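Local coordinates for prenyltransference for protein (Lavandula lanata, PDB 5HC8), which probably joins two molecules of dimethylallyl diphosphate head-to-middle to make lavandulyl diphosphate, as a prenyltransferase of the undecaprenyl diphosphate synthase family, at residues S90-K93 with E94-S98; T173-H177 with L178-I182; L200-F203 with F204-Q207. All blocks are in the same frame, centred on the assembly; numbering follows the deposited sequence.

Interaction 1: S90-K93 with E94-S98; sequences SDVK and ELVTS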
ATOM      1  N   SER A  90     -24.884  15.189  14.877  1.00 44.64           N
ATOM      2  CA  SER A  90     -25.082  14.767  16.240  1.00 46.83           C
ATOM      3  C   SER A  90     -23.791  14.279  16.918  1.00 46.45           C
ATOM      4  O   SER A  90     -23.215  14.965  17.748  1.00 40.01           O
ATOM      5  CB  SER A  90     -26.130  13.662  16.296  1.00 43.06           C
ATOM      6  OG  SER A  90     -25.722  12.603  15.467  1.00 54.18           O
ATOM      7  N   ASP A  91     -23.377  13.065  16.546  1.00 48.99           N
ATOM      8  CA  ASP A  91     -22.265  12.361  17.194  1.00 42.10           C
ATOM      9  C   ASP A  91     -21.010  13.192  17.197  1.00 34.47           C
ATOM     10  O   ASP A  91     -20.358  13.326  18.220  1.00 34.80           O
ATOM     11  CB  ASP A  91     -22.009  11.035  16.481  1.00 46.31           C
ATOM     12  CG  ASP A  91     -23.144  10.083  16.639  1.00 50.34           C
ATOM     13  OD1 ASP A  91     -24.092  10.433  17.392  1.00 53.77           O
ATOM     14  OD2 ASP A  91     -23.091   8.974  16.062  1.00 42.94           O
ATOM     15  N   VAL A  92     -20.652  13.765  16.064  1.00 35.33           N
ATOM     16  CA  VAL A  92     -19.427  14.513  16.041  1.00 37.28           C
ATOM     17  C   VAL A  92     -19.518  15.799  16.843  1.00 40.25           C
ATOM     18  O   VAL A  92     -18.537  16.196  17.495  1.00 37.64           O
ATOM     19  CB  VAL A  92     -18.946  14.843  14.625  1.00 35.73           C
ATOM     20  CG1 VAL A  92     -17.783  15.802  14.671  1.00 36.83           C
ATOM     21  CG2 VAL A  92     -18.516  13.570  13.945  1.00 39.62           C
ATOM     22  N   LYS A  93     -20.679  16.442  16.787  1.00 43.03           N
ATOM     23  CA  LYS A  93     -20.890  17.650  17.607  1.00 46.73           C
ATOM     24  C   LYS A  93     -20.697  17.276  19.107  1.00 42.71           C
ATOM     25  O   LYS A  93     -19.988  17.974  19.848  1.00 46.67           O
ATOM     26  CB  LYS A  93     -22.284  18.237  17.322  1.00 53.84           C
ATOM     27  CG  LYS A  93     -22.821  19.154  18.419  1.00 62.20           C
ATOM     28  CD  LYS A  93     -24.198  19.700  18.065  1.00 70.41           C
ATOM     29  CE  LYS A  93     -24.494  20.985  18.841  1.00 79.77           C
ATOM     30  NZ  LYS A  93     -25.930  21.074  19.217  1.00 80.85           N
ATOM     31  N   GLU A  94     -21.266  16.162  19.536  1.00 40.66           N
ATOM     32  CA  GLU A  94     -21.030  15.666  20.918  1.00 44.62           C
ATOM     33  C   GLU A  94     -19.558  15.385  21.266  1.00 44.28           C
ATOM     34  O   GLU A  94     -19.084  15.747  22.332  1.00 36.79           O
ATOM     35  CB  GLU A  94     -21.850  14.393  21.163  1.00 52.26           C
ATOM     36  CG  GLU A  94     -22.250  14.177  22.621  1.00 68.09           C
ATOM     37  CD  GLU A  94     -23.208  15.267  23.152  1.00 79.52           C
ATOM     38  OE1 GLU A  94     -23.574  15.218  24.354  1.00 85.86           O
ATOM     39  OE2 GLU A  94     -23.611  16.177  22.376  1.00 84.98           O
ATOM     40  N   LEU A  95     -18.826  14.735  20.361  1.00 38.49           N
ATOM     41  CA  LEU A  95     -17.435  14.437  20.600  1.00 37.17           C
ATOM     42  C   LEU A  95     -16.502  15.674  20.726  1.00 35.59           C
ATOM     43  O   LEU A  95     -15.574  15.693  21.554  1.00 39.06           O
ATOM     44  CB  LEU A  95     -16.918  13.521  19.466  1.00 39.01           C
ATOM     45  CG  LEU A  95     -17.497  12.095  19.463  1.00 40.59           C
ATOM     46  CD1 LEU A  95     -17.477  11.453  18.072  1.00 42.22           C
ATOM     47  CD2 LEU A  95     -16.683  11.311  20.464  1.00 41.88           C
ATOM     48  N   VAL A  96     -16.694  16.668  19.877  1.00 36.04           N
ATOM     49  CA  VAL A  96     -15.796  17.797  19.858  1.00 40.61           C
ATOM     50  C   VAL A  96     -16.125  18.760  21.027  1.00 45.66           C
ATOM     51  O   VAL A  96     -15.226  19.481  21.503  1.00 48.86           O
ATOM     52  CB  VAL A  96     -15.784  18.517  18.498  1.00 42.94           C
ATOM     53  CG1 VAL A  96     -15.523  17.547  17.369  1.00 44.38           C
ATOM     54  CG2 VAL A  96     -17.073  19.246  18.212  1.00 45.43           C
ATOM     55  N   THR A  97     -17.377  18.726  21.488  1.00 44.52           N
ATOM     56  CA  THR A  97     -17.819  19.534  22.671  1.00 50.36           C
ATOM     57  C   THR A  97     -17.773  18.797  24.009  1.00 54.38           C
ATOM     58  O   THR A  97     -18.017  19.407  25.050  1.00 52.31           O
ATOM     59  CB  THR A  97     -19.185  20.251  22.471  1.00 42.99           C
ATOM     60  OG1 THR A  97     -20.269  19.325  22.366  1.00 41.06           O
ATOM     61  CG2 THR A  97     -19.135  21.096  21.213  1.00 48.60           C
ATOM     62  N   SER A  98     -17.405  17.511  23.994  1.00 53.53           N
ATOM     63  CA  SER A  98     -17.134  16.764  25.220  1.00 44.12           C
ATOM     64  C   SER A  98     -15.790  17.127  25.796  1.00 41.41           C
ATOM     65  O   SER A  98     -15.001  17.887  25.208  1.00 42.15           O
ATOM     66  CB  SER A  98     -17.130  15.257  24.952  1.00 45.57           C
ATOM     67  OG  SER A  98     -15.916  14.842  24.332  1.00 42.33           O
TER
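Thr97 folds its hydroxyl back onto the carbonyl oxygen of Lys93, one turn earlier in helix 91-97, and this hydrogen bond from OG1 to Lys93 O measures 2.9 Å. The rotation about CA-CB explains it: with chi1 at 67°, OG1 sits between the backbone N and the carbonyl carbon, facing back along the helix. Lys93 O therefore takes two donors from one residue, the other being the amide, with Thr97 N at 3.2 Å from Lys93 O. The two arrive from opposite faces of the carbonyl plane.

The remaining backbone bonds follow the i to i+4 rule. Glu94 N reaches Ser90 O at 2.9 Å, while Leu95 and Val96 donate to Asp91 and Val92. One residue beyond Thr97 a further hydroxyl joins in, where Ser98 OG donates to Leu95 O at 2.9 Å from above the carbonyl plane; the same OG also bonds to Gln100. At the other end Ser90 OG is hydrogen-bonded to Asp86 O, one turn before.

Apolar contact runs along the buried side. Val92 and Val96, four residues apart, meet obliquely through their CG1 methyls at 3.9 Å. Val96 sets both methyls against the Val92 carbonyl, its CG1 lying 3.3 Å from Val92 O with CG2 close by, and Leu95 places CG and CD1 against Asp91 O. Both valines also touch Phe104 of strand 103-107 and pack against helix 115-128, whereas Leu95 faces helix 34-54. Lys93 and Glu94 lie on the exposed side, and their charged ends do not meet.

This is a short amphipathic helix with hydroxyls folded onto carbonyls near its C-terminal end, packed beside an outermost strand of the parallel sheet.

Interaction 2: T173-H177 with L178-I182; sequences TFEQH and LMTNI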
ATOM      1  N   THR A 173       8.827  17.089   0.522  1.00 30.67           N
ATOM      2  CA  THR A 173       8.040  18.044  -0.274  1.00 33.28           C
ATOM      3  C   THR A 173       6.756  17.388  -0.797  1.00 31.11           C
ATOM      4  O   THR A 173       5.663  17.932  -0.753  1.00 29.76           O
ATOM      5  CB  THR A 173       8.915  18.547  -1.465  1.00 37.58           C
ATOM      6  OG1 THR A 173      10.058  19.237  -0.902  1.00 40.76           O
ATOM      7  CG2 THR A 173       8.110  19.496  -2.323  1.00 41.06           C
ATOM      8  N   PHE A 174       6.907  16.142  -1.200  1.00 31.88           N
ATOM      9  CA  PHE A 174       5.760  15.442  -1.773  1.00 31.10           C
ATOM     10  C   PHE A 174       4.705  15.242  -0.714  1.00 29.78           C
ATOM     11  O   PHE A 174       3.548  15.592  -0.885  1.00 30.52           O
ATOM     12  CB  PHE A 174       6.228  14.164  -2.479  1.00 31.69           C
ATOM     13  CG  PHE A 174       5.222  13.662  -3.461  1.00 31.11           C
ATOM     14  CD1 PHE A 174       4.133  12.960  -3.016  1.00 30.37           C
ATOM     15  CD2 PHE A 174       5.320  14.002  -4.799  1.00 33.31           C
ATOM     16  CE1 PHE A 174       3.170  12.534  -3.904  1.00 33.30           C
ATOM     17  CE2 PHE A 174       4.355  13.559  -5.710  1.00 30.55           C
ATOM     18  CZ  PHE A 174       3.254  12.879  -5.239  1.00 33.77           C
ATOM     19  N   GLU A 175       5.156  14.917   0.486  1.00 32.06           N
ATOM     20  CA  GLU A 175       4.305  14.748   1.646  1.00 32.42           C
ATOM     21  C   GLU A 175       3.512  15.990   2.003  1.00 32.81           C
ATOM     22  O   GLU A 175       2.334  15.934   2.336  1.00 33.28           O
ATOM     23  CB  GLU A 175       5.271  14.272   2.751  1.00 39.52           C
ATOM     24  CG  GLU A 175       4.842  13.903   4.154  1.00 41.42           C
ATOM     25  CD  GLU A 175       4.344  12.515   4.249  1.00 37.07           C
ATOM     26  OE1 GLU A 175       5.115  11.498   4.267  1.00 27.73           O
ATOM     27  OE2 GLU A 175       3.110  12.492   4.257  1.00 40.26           O
ATOM     28  N   GLN A 176       4.112  17.181   1.872  1.00 33.35           N
ATOM     29  CA  GLN A 176       3.395  18.414   2.285  1.00 31.27           C
ATOM     30  C   GLN A 176       2.287  18.822   1.305  1.00 29.43           C
ATOM     31  O   GLN A 176       1.483  19.700   1.575  1.00 30.36           O
ATOM     32  CB  GLN A 176       4.355  19.635   2.332  1.00 40.56           C
ATOM     33  CG  GLN A 176       5.613  19.518   3.169  1.00 53.54           C
ATOM     34  CD  GLN A 176       6.680  20.555   2.712  1.00 65.55           C
ATOM     35  OE1 GLN A 176       6.350  21.595   2.106  1.00 80.69           O
ATOM     36  NE2 GLN A 176       7.953  20.267   2.982  1.00 73.27           N
ATOM     37  N   HIS A 177       2.199  18.128   0.169  1.00 29.55           N
ATOM     38  CA  HIS A 177       1.119  18.416  -0.807  1.00 28.16           C
ATOM     39  C   HIS A 177       0.004  17.387  -0.875  1.00 28.54           C
ATOM     40  O   HIS A 177      -0.957  17.558  -1.644  1.00 29.23           O
ATOM     41  CB  HIS A 177       1.813  18.607  -2.152  1.00 30.28           C
ATOM     42  CG  HIS A 177       2.643  19.852  -2.184  1.00 31.76           C
ATOM     43  ND1 HIS A 177       3.994  19.858  -1.915  1.00 34.10           N
ATOM     44  CD2 HIS A 177       2.279  21.151  -2.359  1.00 36.54           C
ATOM     45  CE1 HIS A 177       4.443  21.106  -1.982  1.00 36.79           C
ATOM     46  NE2 HIS A 177       3.421  21.901  -2.256  1.00 35.46           N
ATOM     47  N   LEU A 178       0.096  16.343  -0.047  1.00 27.64           N
ATOM     48  CA  LEU A 178      -1.014  15.380   0.046  1.00 27.88           C
ATOM     49  C   LEU A 178      -2.061  15.924   0.920  1.00 30.21           C
ATOM     50  O   LEU A 178      -1.830  16.909   1.674  1.00 29.97           O
ATOM     51  CB  LEU A 178      -0.489  14.038   0.620  1.00 26.08           C
ATOM     52  CG  LEU A 178       0.526  13.400  -0.329  1.00 24.57           C
ATOM     53  CD1 LEU A 178       1.376  12.387   0.429  1.00 27.59           C
ATOM     54  CD2 LEU A 178      -0.200  12.657  -1.474  1.00 23.26           C
ATOM     55  N   MET A 179      -3.219  15.270   0.869  1.00 27.45           N
ATOM     56  CA  MET A 179      -4.349  15.588   1.706  1.00 27.12           C
ATOM     57  C   MET A 179      -4.107  15.341   3.175  1.00 26.00           C
ATOM     58  O   MET A 179      -4.793  15.951   3.987  1.00 24.75           O
ATOM     59  CB  MET A 179      -5.628  14.879   1.229  1.00 28.69           C
ATOM     60  CG  MET A 179      -6.161  15.461  -0.073  1.00 31.28           C
ATOM     61  SD  MET A 179      -7.670  14.636  -0.634  1.00 31.86           S
ATOM     62  CE  MET A 179      -7.003  13.594  -1.891  1.00 33.64           C
ATOM     63  N   THR A 180      -3.082  14.538   3.529  1.00 23.33           N
ATOM     64  CA  THR A 180      -2.775  14.293   4.923  1.00 22.82           C
ATOM     65  C   THR A 180      -1.851  15.392   5.470  1.00 26.86           C
ATOM     66  O   THR A 180      -1.392  15.274   6.618  1.00 25.12           O
ATOM     67  CB  THR A 180      -2.104  12.906   5.047  1.00 21.97           C
ATOM     68  OG1 THR A 180      -1.183  12.684   3.941  1.00 25.62           O
ATOM     69  CG2 THR A 180      -3.205  11.893   5.053  1.00 24.37           C
ATOM     70  N   ASN A 181      -1.592  16.458   4.668  1.00 26.38           N
ATOM     71  CA  ASN A 181      -0.744  17.590   5.157  1.00 29.75           C
ATOM     72  C   ASN A 181      -1.334  18.314   6.392  1.00 29.37           C
ATOM     73  O   ASN A 181      -0.656  19.093   7.077  1.00 32.23           O
ATOM     74  CB  ASN A 181      -0.330  18.567   4.032  1.00 27.30           C
ATOM     75  CG  ASN A 181      -1.493  19.316   3.465  1.00 31.57           C
ATOM     76  OD1 ASN A 181      -2.576  19.335   4.009  1.00 31.33           O
ATOM     77  ND2 ASN A 181      -1.277  19.869   2.270  1.00 34.10           N
ATOM     78  N   ILE A 182      -2.570  18.049   6.681  1.00 28.28           N
ATOM     79  CA  ILE A 182      -3.189  18.540   7.885  1.00 32.25           C
ATOM     80  C   ILE A 182      -2.765  17.827   9.170  1.00 28.29           C
ATOM     81  O   ILE A 182      -3.222  18.221  10.213  1.00 30.35           O
ATOM     82  CB  ILE A 182      -4.706  18.512   7.769  1.00 32.90           C
ATOM     83  CG1 ILE A 182      -5.227  17.051   7.629  1.00 34.86           C
ATOM     84  CG2 ILE A 182      -5.188  19.414   6.613  1.00 33.89           C
ATOM     85  CD1 ILE A 182      -6.670  16.912   7.988  1.00 34.46           C
TER
HETATM   86  O   HOH W   1       0.971  14.319   4.200  1.00 21.74           O
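Leu178 N donates to Glu175 O at 3.3 Å, an i to i+3 bond made as helix 171-176 gives way to the loop leading to strand 190-193. The motif is a helix C-terminal end whose last carbonyls are met by a backbone amide, side chains and a water, and it lies against helix 144-160.

Leu178 is the apolar centre. Its CG lies near Phe174 O, CD1 comes near Glu175 CA, and CD2 meets Phe174 CE1 obliquely at 4.2 Å. In Phe174 the ring carbon CG lies opposite the backbone N and beside the carbonyl carbon (chi1 -160°), which brings CE1 to that methyl. Ala151 and Ile155 of helix 144-160 pack on Leu178 and Phe174 respectively, and Ala152 of the second subunit also touches Phe174.

Polar side chains deal with the carbonyls. His177 turns back over the last turn, and its ND1 donates to Thr173 O at 2.8 Å, with the acceptor close to the imidazole plane; NE2 is bonded to Lys158, so both ring nitrogens have partners and the ring's rotation is fixed. One water lies 2.8 Å from both Glu175 O and Glu175 OE2 and 2.7 Å from Thr180 OG1, bridging helix end and loop. The second carboxylate oxygen of Glu175 and the hydroxyl of Thr180 are also hydrogen-bonded to Trp206 and Gln207, respectively.

Asn181 bonds to the Gln176 carbonyl from the loop. Its CG falls between the backbone N and the carbonyl carbon (chi1 67°), and ND2 donates to Gln176 O over 2.9 Å in a nearly straight bond, the oxygen lying in the plane of the amide but the donor standing above the plane of the carbonyl.

Interaction 3: L200-F203 with F204-Q207; sequences LSNF and FLWQ. With ISY (3-methylbut-3-enylsulfanyl(phosphonooxy)phosphinic acid), chain F.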
ATOM      1  N   LEU A 200      -6.207  -2.914  -0.082  1.00 19.76           N
ATOM      2  CA  LEU A 200      -6.330  -1.499   0.261  1.00 20.62           C
ATOM      3  C   LEU A 200      -7.502  -0.842  -0.399  1.00 21.14           C
ATOM      4  O   LEU A 200      -8.001   0.183   0.112  1.00 21.41           O
ATOM      5  CB  LEU A 200      -5.017  -0.782  -0.111  1.00 22.13           C
ATOM      6  CG  LEU A 200      -3.767  -1.385   0.561  1.00 22.83           C
ATOM      7  CD1 LEU A 200      -2.539  -0.667  -0.012  1.00 24.95           C
ATOM      8  CD2 LEU A 200      -3.810  -1.216   2.076  1.00 23.15           C
ATOM      9  N   SER A 201      -7.965  -1.386  -1.531  1.00 21.40           N
ATOM     10  CA  SER A 201      -9.107  -0.768  -2.224  1.00 22.78           C
ATOM     11  C   SER A 201      -9.001   0.731  -2.513  1.00 21.84           C
ATOM     12  O   SER A 201      -9.994   1.459  -2.524  1.00 20.67           O
ATOM     13  CB  SER A 201     -10.436  -1.059  -1.511  1.00 23.07           C
ATOM     14  OG  SER A 201     -10.544  -2.445  -1.259  1.00 25.40           O
ATOM     15  N   ASN A 202      -7.782   1.180  -2.762  1.00 20.62           N
ATOM     16  CA  ASN A 202      -7.450   2.538  -3.148  1.00 23.84           C
ATOM     17  C   ASN A 202      -7.642   3.512  -1.985  1.00 24.02           C
ATOM     18  O   ASN A 202      -7.995   4.704  -2.144  1.00 22.26           O
ATOM     19  CB  ASN A 202      -8.100   2.959  -4.492  1.00 23.97           C
ATOM     20  CG  ASN A 202      -7.601   4.288  -4.966  1.00 23.66           C
ATOM     21  OD1 ASN A 202      -6.413   4.577  -4.902  1.00 22.87           O
ATOM     22  ND2 ASN A 202      -8.514   5.140  -5.384  1.00 24.36           N
ATOM     23  N   PHE A 203      -7.391   2.997  -0.768  1.00 21.80           N
ATOM     24  CA  PHE A 203      -7.139   3.898   0.362  1.00 21.31           C
ATOM     25  C   PHE A 203      -5.751   4.541   0.231  1.00 21.62           C
ATOM     26  O   PHE A 203      -5.146   4.614  -0.869  1.00 19.95           O
ATOM     27  CB  PHE A 203      -7.360   3.125   1.687  1.00 22.34           C
ATOM     28  CG  PHE A 203      -7.435   3.958   2.957  1.00 21.75           C
ATOM     29  CD1 PHE A 203      -8.075   5.207   3.041  1.00 22.42           C
ATOM     30  CD2 PHE A 203      -6.942   3.400   4.138  1.00 25.15           C
ATOM     31  CE1 PHE A 203      -8.119   5.932   4.197  1.00 23.03           C
ATOM     32  CE2 PHE A 203      -6.997   4.123   5.346  1.00 28.02           C
ATOM     33  CZ  PHE A 203      -7.622   5.380   5.390  1.00 26.81           C
ATOM     34  N   PHE A 204      -5.218   5.054   1.352  1.00 21.72           N
ATOM     35  CA  PHE A 204      -3.844   5.497   1.350  1.00 23.95           C
ATOM     36  C   PHE A 204      -2.907   4.558   0.635  1.00 21.10           C
ATOM     37  O   PHE A 204      -2.938   3.313   0.799  1.00 22.64           O
ATOM     38  CB  PHE A 204      -3.281   5.605   2.824  1.00 25.83           C
ATOM     39  CG  PHE A 204      -3.927   6.614   3.729  1.00 23.35           C
ATOM     40  CD1 PHE A 204      -4.318   7.863   3.304  1.00 24.13           C
ATOM     41  CD2 PHE A 204      -4.097   6.316   5.086  1.00 26.93           C
ATOM     42  CE1 PHE A 204      -4.918   8.746   4.163  1.00 25.21           C
ATOM     43  CE2 PHE A 204      -4.677   7.236   5.987  1.00 27.06           C
ATOM     44  CZ  PHE A 204      -5.077   8.482   5.531  1.00 26.10           C
ATOM     45  N   LEU A 205      -1.956   5.135  -0.087  1.00 22.18           N
ATOM     46  CA  LEU A 205      -0.915   4.381  -0.729  1.00 21.23           C
ATOM     47  C   LEU A 205       0.412   4.991  -0.285  1.00 22.09           C
ATOM     48  O   LEU A 205       1.187   4.311   0.345  1.00 24.75           O
ATOM     49  CB  LEU A 205      -1.054   4.423  -2.283  1.00 21.16           C
ATOM     50  CG  LEU A 205      -2.377   3.780  -2.782  1.00 18.87           C
ATOM     51  CD1 LEU A 205      -2.463   3.991  -4.309  1.00 18.84           C
ATOM     52  CD2 LEU A 205      -2.476   2.336  -2.464  1.00 21.23           C
ATOM     53  N   TRP A 206       0.694   6.273  -0.630  1.00 19.31           N
ATOM     54  CA  TRP A 206       1.903   6.936  -0.185  1.00 20.69           C
ATOM     55  C   TRP A 206       2.116   6.763   1.342  1.00 20.25           C
ATOM     56  O   TRP A 206       3.267   6.591   1.802  1.00 24.50           O
ATOM     57  CB  TRP A 206       1.846   8.420  -0.501  1.00 22.35           C
ATOM     58  CG  TRP A 206       2.939   9.212   0.134  1.00 22.78           C
ATOM     59  CD1 TRP A 206       2.994   9.668   1.416  1.00 20.74           C
ATOM     60  CD2 TRP A 206       4.191   9.570  -0.489  1.00 21.44           C
ATOM     61  NE1 TRP A 206       4.190  10.323   1.621  1.00 24.58           N
ATOM     62  CE2 TRP A 206       4.948  10.267   0.470  1.00 23.70           C
ATOM     63  CE3 TRP A 206       4.710   9.422  -1.768  1.00 23.98           C
ATOM     64  CZ2 TRP A 206       6.205  10.799   0.165  1.00 24.69           C
ATOM     65  CZ3 TRP A 206       5.970   9.844  -2.032  1.00 27.42           C
ATOM     66  CH2 TRP A 206       6.689  10.598  -1.089  1.00 26.01           C
ATOM     67  N   GLN A 207       1.011   6.850   2.049  1.00 21.03           N
ATOM     68  CA  GLN A 207       1.013   6.837   3.501  1.00 21.73           C
ATOM     69  C   GLN A 207       1.418   5.541   4.163  1.00 22.34           C
ATOM     70  O   GLN A 207       1.655   5.571   5.385  1.00 19.48           O
ATOM     71  CB  GLN A 207      -0.294   7.407   4.087  1.00 21.04           C
ATOM     72  CG  GLN A 207      -0.561   8.873   3.762  1.00 22.95           C
ATOM     73  CD  GLN A 207      -1.186   9.175   2.385  1.00 24.84           C
ATOM     74  OE1 GLN A 207      -1.338   8.274   1.516  1.00 24.97           O
ATOM     75  NE2 GLN A 207      -1.556  10.449   2.176  1.00 24.77           N
TER
HETATM   76  P1  ISY F 405     -13.697  -3.386  -2.421  1.00 31.31           P
HETATM   77  O2  ISY F 405     -14.174  -1.859  -1.988  1.00 34.67           O
HETATM   78  P3  ISY F 405     -15.148  -1.421  -0.828  1.00 33.65           P
HETATM   79  O4  ISY F 405     -13.779  -4.382  -1.198  1.00 36.30           O
HETATM   80  O5  ISY F 405     -12.292  -3.426  -3.089  1.00 31.38           O
HETATM   81  O6  ISY F 405     -14.713  -3.807  -3.473  1.00 33.52           O
HETATM   82  O7  ISY F 405     -16.231  -2.420  -0.637  1.00 31.62           O
HETATM   83  O8  ISY F 405     -15.576   0.098  -1.085  1.00 33.91           O
HETATM   84  S9  ISY F 405     -13.952  -1.560   0.936  1.00 34.30           S
HETATM   85  C10 ISY F 405     -13.100  -0.002   0.873  1.00 36.99           C
HETATM   86  C11 ISY F 405     -13.735   0.730   2.027  1.00 40.63           C
HETATM   87  C12 ISY F 405     -14.231   2.142   1.891  1.00 35.30           C
HETATM   88  C13 ISY F 405     -14.819   2.791   3.059  1.00 37.95           C
HETATM   89  C14 ISY F 405     -14.322   2.811   0.570  1.00 36.43           C
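The rings of Phe203 and Phe204, neighbours in sequence, lie face on face in an offset stack, with centroids 4.2 Å apart and planes inclined by 23°. Phe204 CD2 hangs over one face of Phe203, near the rim, and Phe203 CZ sits in the same way over Phe204, coming within 3.5 Å of Phe204 CE2. The opposite face of Phe204 takes CG of Gln207, also towards the rim. Beyond the pair, Phe203 stacks with Trp63, and Tyr142 meets Phe204 with its plane steeply inclined.

Different first torsions bring the rings side by side, pointing the same way: Phe203 has CG anti to its backbone N (chi1 -167°), whereas Phe204 has CG anti to its carbonyl carbon (chi1 -64°).

Beside the rings the chain makes a type I' turn from Leu200 to Phe203, closed by Phe203 N to Leu200 O at 3.0 Å. Leu205 CD2 meets Leu200 CD1 at 3.9 Å, while Leu205 CG lies near Phe203 O. Phe204 O, 4.1 Å from Leu200 CD1, is buried without a polar partner. Asn202 turns to helix 144-160, where OD1 accepts from Arg145 N and ND2 bonds to Glu146.

In the turn Ser201 OG donates to O5 of the bound thiodiphosphate analogue at 2.7 Å; Arg193 bonds to both this hydroxyl and the ligand, which is also held by Arg199, Asn69 and Gly243 of the second subunit. The turn thus places one hydroxyl at the diphosphate, where the arginines probably offset part of the negative charge.

In the fold
Interactions 2 and 3 form one continuous region, their centres 14 Å apart. Trp206 connects them, its CD1 packing 3.3 Å from Leu178 CD1 while its indole also stacks on Phe174. A second apolar tie runs from Thr180 CG2 to Phe204 CE1, 3.7 Å apart, beside the polar links of Glu175 and Thr180. Both contacts touch the second subunit, so this joint belongs to the dimer interface. Interaction 3 alone reaches a ligand directly, through Ser201. By contrast, 90-98 stands apart, across the chain's centre from interaction 3 with centres 28 Å apart, and the side chain of Asp91 is about 14 Å from the bound 2-methylbuta-1,3-diene.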